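Local atomic coordinates of putative uncharacterized protein (Trichoplax adhaerens, PDB entry 5OI9), a protein that probably supports centriole assembly, being the N-terminal domain of a STIL-family centriole protein, a family whose members include a direct binder of the centrosomal protein CEP85. Residues G34-L39 / D82-I87; L168-T173 / I183-G188; I196-I201 / E309-S314. All coordinates share one frame; numbering follows the deposited sequence. Where two conformers were deposited one is given.

Contact 2 is the buried one; contacts 1 and 3 are partly buried. Contacts 1 and 2 both reach the same mixed sheet, although their centres lie about 20 Å apart. Contact 3 lies in a separate seven-strand sheet, and its centre is about 38 Å from that of contact 2, across the middle of the chain. Strand 180-192 of contact 2 is followed in the chain by strand 196-200 of contact 3, so the chain passes there from one sheet to the other. Contact 1 joins loop to strand start through water, one salt bridge and a few aliphatic side-chain carbons. Contacts 2 and 3 are antiparallel backbone ladders; contact 3 adds a proline-tryptophan CH-pi contact.

Contact 1 of 3, residues G34-L39 / D82-I87; sequences GSDCNL and DDRVII
Ser35 and Arg84 meet in a loop-to-strand contact, made with a salt bridge and bridging waters, where a loop packs against the start of strand 85-97. Ser35 CB lies 3.5 Å from Arg84 CA. The Arg84 chain starts extended, with CG anti to the backbone N (chi1 164°), then bends at chi3 and carries its guanidinium past Ser35 to Asp36. Arg84 NH2 forms a salt bridge with Asp36 OD2 at 2.9 Å. The oxygen comes to the guanidinium edge, but the two flat groups stand nearly perpendicular (82°), and the hydrogen bond is weak.

No direct backbone hydrogen bond joins the segments. One water lies 2.7 Å from Asp83 O and makes a weak bond to Gly34 N. Another lies between Asn38 OD1 and Val85 O, while Asn38 ND2 bonds to Gln347. Further along, Leu39 CD1 touches Val85 CG1 at 3.9 Å and reaches toward Ile87 CG1. The parallel pairing itself is made further on, by backbone bonds of Ile87 with Thr40 and Asp42.

Ser35 to Asn38 form a type I' turn, closed by Asn38 N to Ser35 O at 2.9 Å. The arrangement is that of a tight turn delivering strand 39-44 to its parallel neighbour, strand 85-97.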
loop_
_atom_site.group_PDB
_atom_site.type_symbol
_atom_site.label_atom_id
_atom_site.label_comp_id
_atom_site.label_asym_id
_atom_site.label_seq_id
_atom_site.Cartn_x
_atom_site.Cartn_y
_atom_site.Cartn_z
ATOM N N GLY A 34 3.348 -12.539 -1.854
ATOM C CA GLY A 34 2.469 -13.596 -1.383
ATOM C C GLY A 34 1.264 -13.849 -2.267
ATOM O O GLY A 34 0.728 -14.963 -2.266
ATOM N N SER A 35 0.823 -12.844 -3.022
ATOM C CA SER A 35 -0.346 -12.977 -3.881
ATOM C C SER A 35 0.016 -13.322 -5.321
ATOM O O SER A 35 -0.777 -13.055 -6.228
ATOM C CB SER A 35 -1.179 -11.695 -3.850
ATOM O OG SER A 35 -0.580 -10.676 -4.636
ATOM N N ASP A 36 1.194 -13.907 -5.549
ATOM C CA ASP A 36 1.635 -14.301 -6.890
ATOM C C ASP A 36 1.652 -13.116 -7.855
ATOM O O ASP A 36 1.345 -13.269 -9.039
ATOM C CB ASP A 36 0.762 -15.429 -7.455
ATOM C CG ASP A 36 0.429 -16.490 -6.420
ATOM O OD1 ASP A 36 1.357 -17.177 -5.942
ATOM O OD2 ASP A 36 -0.766 -16.629 -6.081
ATOM N N CYS A 37 2.004 -11.933 -7.343
ATOM C CA CYS A 37 2.023 -10.668 -8.080
ATOM C C CYS A 37 0.627 -10.199 -8.479
ATOM O O CYS A 37 0.489 -9.341 -9.360
ATOM C CB CYS A 37 2.918 -10.744 -9.327
ATOM S SG CYS A 37 4.526 -11.539 -9.065
ATOM N N ASN A 38 -0.416 -10.723 -7.834
ATOM C CA ASN A 38 -1.802 -10.433 -8.181
ATOM C C ASN A 38 -2.401 -9.457 -7.173
ATOM O O ASN A 38 -2.303 -9.670 -5.959
ATOM C CB ASN A 38 -2.615 -11.734 -8.229
ATOM C CG ASN A 38 -4.070 -11.529 -8.637
ATOM O OD1 ASN A 38 -4.770 -10.662 -8.109
ATOM N ND2 ASN A 38 -4.540 -12.357 -9.564
ATOM N N LEU A 39 -3.028 -8.396 -7.678
ATOM C CA LEU A 39 -3.790 -7.456 -6.863
ATOM C C LEU A 39 -5.263 -7.576 -7.238
ATOM O O LEU A 39 -5.624 -7.411 -8.409
ATOM C CB LEU A 39 -3.292 -6.023 -7.062
ATOM C CG LEU A 39 -4.034 -4.934 -6.283
ATOM C CD1 LEU A 39 -3.886 -5.152 -4.784
ATOM C CD2 LEU A 39 -3.551 -3.543 -6.677
ATOM N N ASP A 82 -2.323 -16.423 2.336
ATOM C CA ASP A 82 -0.900 -16.387 1.997
ATOM C C ASP A 82 -0.489 -14.992 1.532
ATOM O O ASP A 82 0.103 -14.806 0.465
ATOM C CB ASP A 82 -0.540 -17.447 0.950
ATOM C CG ASP A 82 0.969 -17.577 0.744
ATOM O OD1 ASP A 82 1.668 -18.005 1.686
ATOM O OD2 ASP A 82 1.455 -17.245 -0.358
ATOM N N ASP A 83 -0.830 -14.000 2.350
ATOM C CA ASP A 83 -0.455 -12.606 2.116
ATOM C C ASP A 83 -0.986 -12.098 0.774
ATOM O O ASP A 83 -0.292 -11.390 0.042
ATOM C CB ASP A 83 1.063 -12.422 2.220
ATOM C CG ASP A 83 1.609 -12.827 3.590
ATOM O OD1 ASP A 83 0.966 -12.503 4.612
ATOM O OD2 ASP A 83 2.679 -13.469 3.646
ATOM N N ARG A 84 -2.229 -12.461 0.451
ATOM C CA ARG A 84 -2.881 -12.029 -0.781
ATOM C C ARG A 84 -3.655 -10.740 -0.522
ATOM O O ARG A 84 -4.566 -10.712 0.312
ATOM C CB ARG A 84 -3.808 -13.120 -1.317
ATOM C CG ARG A 84 -4.798 -12.637 -2.361
ATOM C CD ARG A 84 -5.339 -13.788 -3.190
ATOM N NE ARG A 84 -4.289 -14.426 -3.979
ATOM C CZ ARG A 84 -4.513 -15.164 -5.062
ATOM N NH1 ARG A 84 -5.753 -15.351 -5.494
ATOM N NH2 ARG A 84 -3.496 -15.706 -5.719
ATOM N N VAL A 85 -3.296 -9.683 -1.243
ATOM C CA VAL A 85 -3.823 -8.347 -0.990
ATOM C C VAL A 85 -5.084 -8.133 -1.814
ATOM O O VAL A 85 -5.094 -8.372 -3.028
ATOM C CB VAL A 85 -2.770 -7.274 -1.312
ATOM C CG1 VAL A 85 -3.314 -5.894 -0.993
ATOM C CG2 VAL A 85 -1.491 -7.541 -0.541
ATOM N N ILE A 86 -6.145 -7.673 -1.153
ATOM C CA ILE A 86 -7.419 -7.363 -1.789
ATOM C C ILE A 86 -7.866 -5.985 -1.324
ATOM O O ILE A 86 -7.822 -5.688 -0.124
ATOM C CB ILE A 86 -8.497 -8.414 -1.457
ATOM C CG1 ILE A 86 -8.088 -9.792 -1.984
ATOM C CG2 ILE A 86 -9.847 -7.996 -2.029
ATOM C CD1 ILE A 86 -9.118 -10.871 -1.731
ATOM N N ILE A 87 -8.289 -5.148 -2.266
ATOM C CA ILE A 87 -8.871 -3.844 -1.961
ATOM C C ILE A 87 -10.382 -3.967 -2.098
ATOM O O ILE A 87 -10.888 -4.315 -3.171
ATOM C CB ILE A 87 -8.320 -2.746 -2.884
ATOM C CG1 ILE A 87 -6.789 -2.744 -2.871
ATOM C CG2 ILE A 87 -8.861 -1.382 -2.475
ATOM C CD1 ILE A 87 -6.193 -2.552 -1.499
HETATM O O HOH W 1 1.895 -10.120 -0.883
HETATM O O HOH W 2 -5.052 -10.629 -5.244
#

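Contact 2 of 3, residues L168-T173 / I183-G188; sequences LKIHAT and INVTSG
Thr173, Gly188 and Thr186 have the most surface buried here, and each belongs to an antiparallel hydrogen-bonded pair. Thr173 pairs with Asn184: Asn184 N gives a straight bond to Thr173 O at 2.7 Å, and Thr173 N returns one to Asn184 O at 3.0 Å. The Thr173 side chain stands on the face of Lys169, His171 and Asn184 and touches Ala127 and Ser135. Thr186 pairs with His171. His171 N reaches Thr186 O at 2.7 Å within the carbonyl plane, while Thr186 N donates to His171 O almost linearly (173°). Gly188 pairs with Lys169 through two bonds of the same kind; Lys169 N to Gly188 O measures 2.8 Å. Gly188 is buried and meets the other strand through its backbone alone. Leu168 CD1 comes 3.4 Å from Gly188 O, beside the bond from Lys169.

Thr186 CB comes within 3.8 Å of His171 O. The His171 imidazole turns away from Thr186 and stacks on the ring of Phe137. Asn184 stands on the same face as these residues, and its amide ND2 bonds to Asp330.

The other face is mainly apolar. Ile170 CG2, anti to its own N, points across the strands and meets Val185 CG1 at 3.7 Å. Ala172 CB touches Ile183 CG2 at 4.0 Å. The strands run at 161° to each other, so they are close to antiparallel.

The pair forms the two arms of the beta hairpin 167-176/180-192, in the middle of a larger sheet. Strand 118-126 flanks the first arm in parallel, and strand 322-334 pairs antiparallel with the second. On the apolar face, Val185 and Ser187 pack on residues of strand 343-348. On the opposite face, Phe137, just before helix 139-155, rests on Lys169, His171 and Thr186.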
loop_
_atom_site.group_PDB
_atom_site.type_symbol
_atom_site.label_atom_id
_atom_site.label_comp_id
_atom_site.label_asym_id
_atom_site.label_seq_id
_atom_site.Cartn_x
_atom_site.Cartn_y
_atom_site.Cartn_z
ATOM N N LEU A 168 -3.964 3.739 -6.614
ATOM C CA LEU A 168 -5.015 3.118 -7.406
ATOM C C LEU A 168 -5.978 4.187 -7.902
ATOM O O LEU A 168 -6.377 5.067 -7.134
ATOM C CB LEU A 168 -5.758 2.069 -6.570
ATOM C CG LEU A 168 -6.857 1.233 -7.220
ATOM C CD1 LEU A 168 -6.266 0.254 -8.224
ATOM C CD2 LEU A 168 -7.650 0.499 -6.150
ATOM N N LYS A 169 -6.342 4.110 -9.182
ATOM C CA LYS A 169 -7.264 5.057 -9.796
ATOM C C LYS A 169 -8.281 4.288 -10.626
ATOM O O LYS A 169 -8.025 3.165 -11.066
ATOM C CB LYS A 169 -6.529 6.080 -10.676
ATOM C CG LYS A 169 -5.455 6.871 -9.950
ATOM C CD LYS A 169 -4.609 7.678 -10.922
ATOM C CE LYS A 169 -5.409 8.804 -11.556
ATOM N NZ LYS A 169 -5.800 9.833 -10.554
ATOM N N ILE A 170 -9.444 4.905 -10.840
ATOM C CA ILE A 170 -10.517 4.294 -11.618
ATOM C C ILE A 170 -11.062 5.315 -12.608
ATOM O O ILE A 170 -11.335 6.462 -12.240
ATOM C CB ILE A 170 -11.649 3.757 -10.720
ATOM C CG1 ILE A 170 -11.141 2.597 -9.865
ATOM C CG2 ILE A 170 -12.830 3.297 -11.565
ATOM C CD1 ILE A 170 -12.193 1.998 -8.966
ATOM N N HIS A 171 -11.205 4.897 -13.864
ATOM C CA HIS A 171 -11.922 5.645 -14.891
ATOM C C HIS A 171 -13.221 4.916 -15.203
ATOM O O HIS A 171 -13.209 3.709 -15.474
ATOM C CB HIS A 171 -11.091 5.787 -16.169
ATOM C CG HIS A 171 -9.816 6.552 -15.990
ATOM N ND1 HIS A 171 -8.758 6.442 -16.866
ATOM C CD2 HIS A 171 -9.432 7.441 -15.045
ATOM C CE1 HIS A 171 -7.775 7.228 -16.466
ATOM N NE2 HIS A 171 -8.158 7.846 -15.363
ATOM N N ALA A 172 -14.337 5.640 -15.165
ATOM C CA ALA A 172 -15.648 5.054 -15.421
ATOM C C ALA A 172 -16.338 5.830 -16.530
ATOM O O ALA A 172 -16.540 7.041 -16.412
ATOM C CB ALA A 172 -16.505 5.044 -14.153
ATOM N N THR A 173 -16.697 5.143 -17.604
ATOM C CA THR A 173 -17.511 5.725 -18.664
ATOM C C THR A 173 -18.902 5.113 -18.574
ATOM O O THR A 173 -19.043 3.885 -18.591
ATOM C CB THR A 173 -16.887 5.479 -20.035
ATOM O OG1 THR A 173 -15.557 6.012 -20.052
ATOM C CG2 THR A 173 -17.702 6.159 -21.114
ATOM N N ILE A 183 -21.941 0.894 -17.484
ATOM C CA ILE A 183 -20.705 1.521 -17.024
ATOM C C ILE A 183 -19.524 0.663 -17.455
ATOM O O ILE A 183 -19.515 -0.550 -17.224
ATOM C CB ILE A 183 -20.675 1.713 -15.494
ATOM C CG1 ILE A 183 -21.939 2.417 -15.000
ATOM C CG2 ILE A 183 -19.442 2.508 -15.084
ATOM C CD1 ILE A 183 -21.933 2.683 -13.512
ATOM N N ASN A 184 -18.524 1.291 -18.070
ATOM C CA ASN A 184 -17.232 0.660 -18.308
ATOM C C ASN A 184 -16.274 1.139 -17.224
ATOM O O ASN A 184 -15.938 2.326 -17.164
ATOM C CB ASN A 184 -16.695 0.986 -19.697
ATOM C CG ASN A 184 -15.334 0.365 -19.952
ATOM O OD1 ASN A 184 -14.309 1.045 -19.907
ATOM N ND2 ASN A 184 -15.317 -0.937 -20.211
ATOM N N VAL A 185 -15.842 0.219 -16.368
ATOM C CA VAL A 185 -14.975 0.538 -15.241
ATOM C C VAL A 185 -13.567 0.073 -15.580
ATOM O O VAL A 185 -13.336 -1.121 -15.798
ATOM C CB VAL A 185 -15.476 -0.119 -13.944
ATOM C CG1 VAL A 185 -14.578 0.250 -12.773
ATOM C CG2 VAL A 185 -16.917 0.268 -13.670
ATOM N N THR A 186 -12.630 1.014 -15.641
ATOM C CA THR A 186 -11.215 0.716 -15.828
ATOM C C THR A 186 -10.460 1.126 -14.572
ATOM O O THR A 186 -10.654 2.235 -14.062
ATOM C CB THR A 186 -10.643 1.445 -17.049
ATOM O OG1 THR A 186 -11.285 0.972 -18.240
ATOM C CG2 THR A 186 -9.146 1.206 -17.161
ATOM N N SER A 187 -9.605 0.235 -14.074
ATOM C CA SER A 187 -8.836 0.467 -12.858
ATOM C C SER A 187 -7.351 0.347 -13.163
ATOM O O SER A 187 -6.922 -0.617 -13.805
ATOM C CB SER A 187 -9.224 -0.528 -11.762
ATOM O OG SER A 187 -8.827 -1.844 -12.110
ATOM N N GLY A 188 -6.574 1.317 -12.698
ATOM C CA GLY A 188 -5.136 1.292 -12.875
ATOM C C GLY A 188 -4.429 1.490 -11.551
ATOM O O GLY A 188 -4.914 2.190 -10.661
#

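Contact 3 of 3, residues I196-I201 / E309-S314; sequences ITAVPI and EFWECS
Strands 196-200 and 309-314 are antiparallel neighbours in the seven-strand mixed sheet, and Pro200 and Trp311 meet on one side of the pair. Pro200 packs over a face of the indole. Pro200 CB lies 4.3 Å from the centroid of the Trp311 six-membered ring, 12° off the ring normal, in a CH-pi contact. Pro200 CG touches Trp311 CZ3 at 3.5 Å. Ala198 CB adds a contact with Trp311 CE3 at 3.6 Å. The indole reaches this place because CG of Trp311 stands anti to its carbonyl carbon (chi1 -60°) and the ring swings toward the neighbouring strand. Its rotation is further fixed by Trp311 NE1, which donates to Glu309 OE1 at 3.2 Å, in the plane of the indole.

The backbone ladder has five bonds. Thr197 and Ser314 bond both ways, as do Val199 and Glu312. Ile201 N then donates to Phe310 O at 3.0 Å; the bond is straight (173°), although the donor sits above the carbonyl plane. Pro200 has no N-H to give, but it forms a non-hydrogen-bonded pair with Trp311, where none is needed toward this strand. Ile201 CG1 touches Phe310 CB, the two side chains crossing at about a right angle. Ile201 CG2 lies 3.9 Å from Glu312 CB. The extended Glu312 chain leads away, its OE2 hydrogen-bonded to Trp18 NE1 and Ser20 OG.

Two waters bridge the strands. One donates to Glu312 O at 2.7 Å and also to Thr197 O. The other joins Ile201 O to Phe310 N, extending the ladder beyond its last direct bond.

Ile196 packs on helix 270-281, and strands 27-29 and 296-302 flank the pair. The result is an inner antiparallel ladder of a mixed beta sheet, with a helix packed on one face and a cross-strand proline-tryptophan CH-pi contact.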
loop_
_atom_site.group_PDB
_atom_site.type_symbol
_atom_site.label_atom_id
_atom_site.label_comp_id
_atom_site.label_asym_id
_atom_site.label_seq_id
_atom_site.Cartn_x
_atom_site.Cartn_y
_atom_site.Cartn_z
ATOM N N ILE A 196 13.344 -6.203 -2.051
ATOM C CA ILE A 196 14.211 -6.201 -0.878
ATOM C C ILE A 196 14.819 -7.590 -0.734
ATOM O O ILE A 196 14.095 -8.581 -0.591
ATOM C CB ILE A 196 13.442 -5.805 0.391
ATOM C CG1 ILE A 196 12.892 -4.381 0.273
ATOM C CG2 ILE A 196 14.337 -5.939 1.617
ATOM C CD1 ILE A 196 13.958 -3.321 0.192
ATOM N N THR A 197 16.147 -7.665 -0.788
ATOM C CA THR A 197 16.855 -8.906 -0.502
ATOM C C THR A 197 17.029 -9.048 1.006
ATOM O O THR A 197 17.542 -8.139 1.664
ATOM C CB THR A 197 18.220 -8.920 -1.189
ATOM O OG1 THR A 197 18.060 -8.656 -2.589
ATOM C CG2 THR A 197 18.900 -10.269 -1.005
ATOM N N ALA A 198 16.604 -10.185 1.555
ATOM C CA ALA A 198 16.650 -10.419 2.992
ATOM C C ALA A 198 17.424 -11.696 3.284
ATOM O O ALA A 198 17.144 -12.745 2.696
ATOM C CB ALA A 198 15.239 -10.508 3.582
ATOM N N VAL A 199 18.375 -11.605 4.207
ATOM C CA VAL A 199 19.275 -12.699 4.546
ATOM C C VAL A 199 19.144 -12.973 6.041
ATOM O O VAL A 199 19.335 -12.058 6.842
ATOM C CB VAL A 199 20.737 -12.379 4.192
ATOM C CG1 VAL A 199 21.671 -13.365 4.856
ATOM C CG2 VAL A 199 20.934 -12.380 2.684
ATOM N N PRO A 200 18.838 -14.200 6.458
ATOM C CA PRO A 200 18.823 -14.501 7.894
ATOM C C PRO A 200 20.232 -14.459 8.465
ATOM O O PRO A 200 21.178 -14.976 7.864
ATOM C CB PRO A 200 18.234 -15.919 7.961
ATOM C CG PRO A 200 17.747 -16.238 6.573
ATOM C CD PRO A 200 18.549 -15.388 5.641
ATOM N N ILE A 201 20.372 -13.831 9.634
ATOM C CA ILE A 201 21.665 -13.663 10.284
ATOM C C ILE A 201 21.558 -14.096 11.743
ATOM O O ILE A 201 20.469 -14.322 12.274
ATOM C CB ILE A 201 22.188 -12.213 10.197
ATOM C CG1 ILE A 201 21.273 -11.266 10.976
ATOM C CG2 ILE A 201 22.308 -11.770 8.746
ATOM C CD1 ILE A 201 21.793 -9.848 11.056
ATOM N N GLU A 309 13.390 -12.854 15.081
ATOM C CA GLU A 309 14.289 -13.238 14.005
ATOM C C GLU A 309 15.089 -12.026 13.547
ATOM O O GLU A 309 14.591 -10.897 13.541
ATOM C CB GLU A 309 13.519 -13.817 12.816
ATOM C CG GLU A 309 12.605 -14.987 13.139
ATOM C CD GLU A 309 11.798 -15.426 11.929
ATOM O OE1 GLU A 309 11.856 -14.728 10.891
ATOM O OE2 GLU A 309 11.108 -16.466 12.012
ATOM N N PHE A 310 16.334 -12.269 13.154
ATOM C CA PHE A 310 17.233 -11.219 12.695
ATOM C C PHE A 310 17.540 -11.423 11.218
ATOM O O PHE A 310 17.892 -12.532 10.800
ATOM C CB PHE A 310 18.524 -11.205 13.517
ATOM C CG PHE A 310 18.323 -10.794 14.950
ATOM C CD1 PHE A 310 17.830 -11.692 15.881
ATOM C CD2 PHE A 310 18.628 -9.506 15.366
ATOM C CE1 PHE A 310 17.642 -11.316 17.197
ATOM C CE2 PHE A 310 18.444 -9.126 16.683
ATOM C CZ PHE A 310 17.950 -10.034 17.598
ATOM N N TRP A 311 17.396 -10.353 10.437
ATOM C CA TRP A 311 17.655 -10.372 9.006
ATOM C C TRP A 311 18.500 -9.168 8.623
ATOM O O TRP A 311 18.360 -8.088 9.202
ATOM C CB TRP A 311 16.354 -10.337 8.190
ATOM C CG TRP A 311 15.427 -11.481 8.424
ATOM C CD1 TRP A 311 14.631 -11.685 9.515
ATOM C CD2 TRP A 311 15.178 -12.574 7.535
ATOM N NE1 TRP A 311 13.903 -12.841 9.360
ATOM C CE2 TRP A 311 14.222 -13.406 8.152
ATOM C CE3 TRP A 311 15.667 -12.929 6.274
ATOM C CZ2 TRP A 311 13.753 -14.575 7.555
ATOM C CZ3 TRP A 311 15.198 -14.085 5.682
ATOM C CH2 TRP A 311 14.253 -14.896 6.323
ATOM N N GLU A 312 19.374 -9.359 7.638
ATOM C CA GLU A 312 20.046 -8.251 6.971
ATOM C C GLU A 312 19.356 -8.009 5.635
ATOM O O GLU A 312 19.341 -8.892 4.771
ATOM C CB GLU A 312 21.534 -8.528 6.759
ATOM C CG GLU A 312 22.243 -7.391 6.024
ATOM C CD GLU A 312 23.757 -7.514 6.049
ATOM O OE1 GLU A 312 24.352 -7.789 4.986
ATOM O OE2 GLU A 312 24.350 -7.331 7.130
ATOM N N CYS A 313 18.787 -6.819 5.472
ATOM C CA CYS A 313 18.048 -6.458 4.272
ATOM C C CYS A 313 18.866 -5.495 3.427
ATOM O O CYS A 313 19.577 -4.635 3.959
ATOM C CB CYS A 313 16.703 -5.823 4.627
ATOM S SG CYS A 313 15.703 -6.807 5.755
ATOM N N SER A 314 18.757 -5.634 2.110
ATOM C CA SER A 314 19.485 -4.775 1.192
ATOM C C SER A 314 18.644 -4.513 -0.046
ATOM O O SER A 314 17.764 -5.301 -0.402
ATOM C CB SER A 314 20.830 -5.391 0.784
ATOM O OG SER A 314 20.636 -6.551 -0.007
HETATM O O HOH W 3 20.686 -8.564 2.461
HETATM O O HOH W 4 18.113 -14.565 13.467
#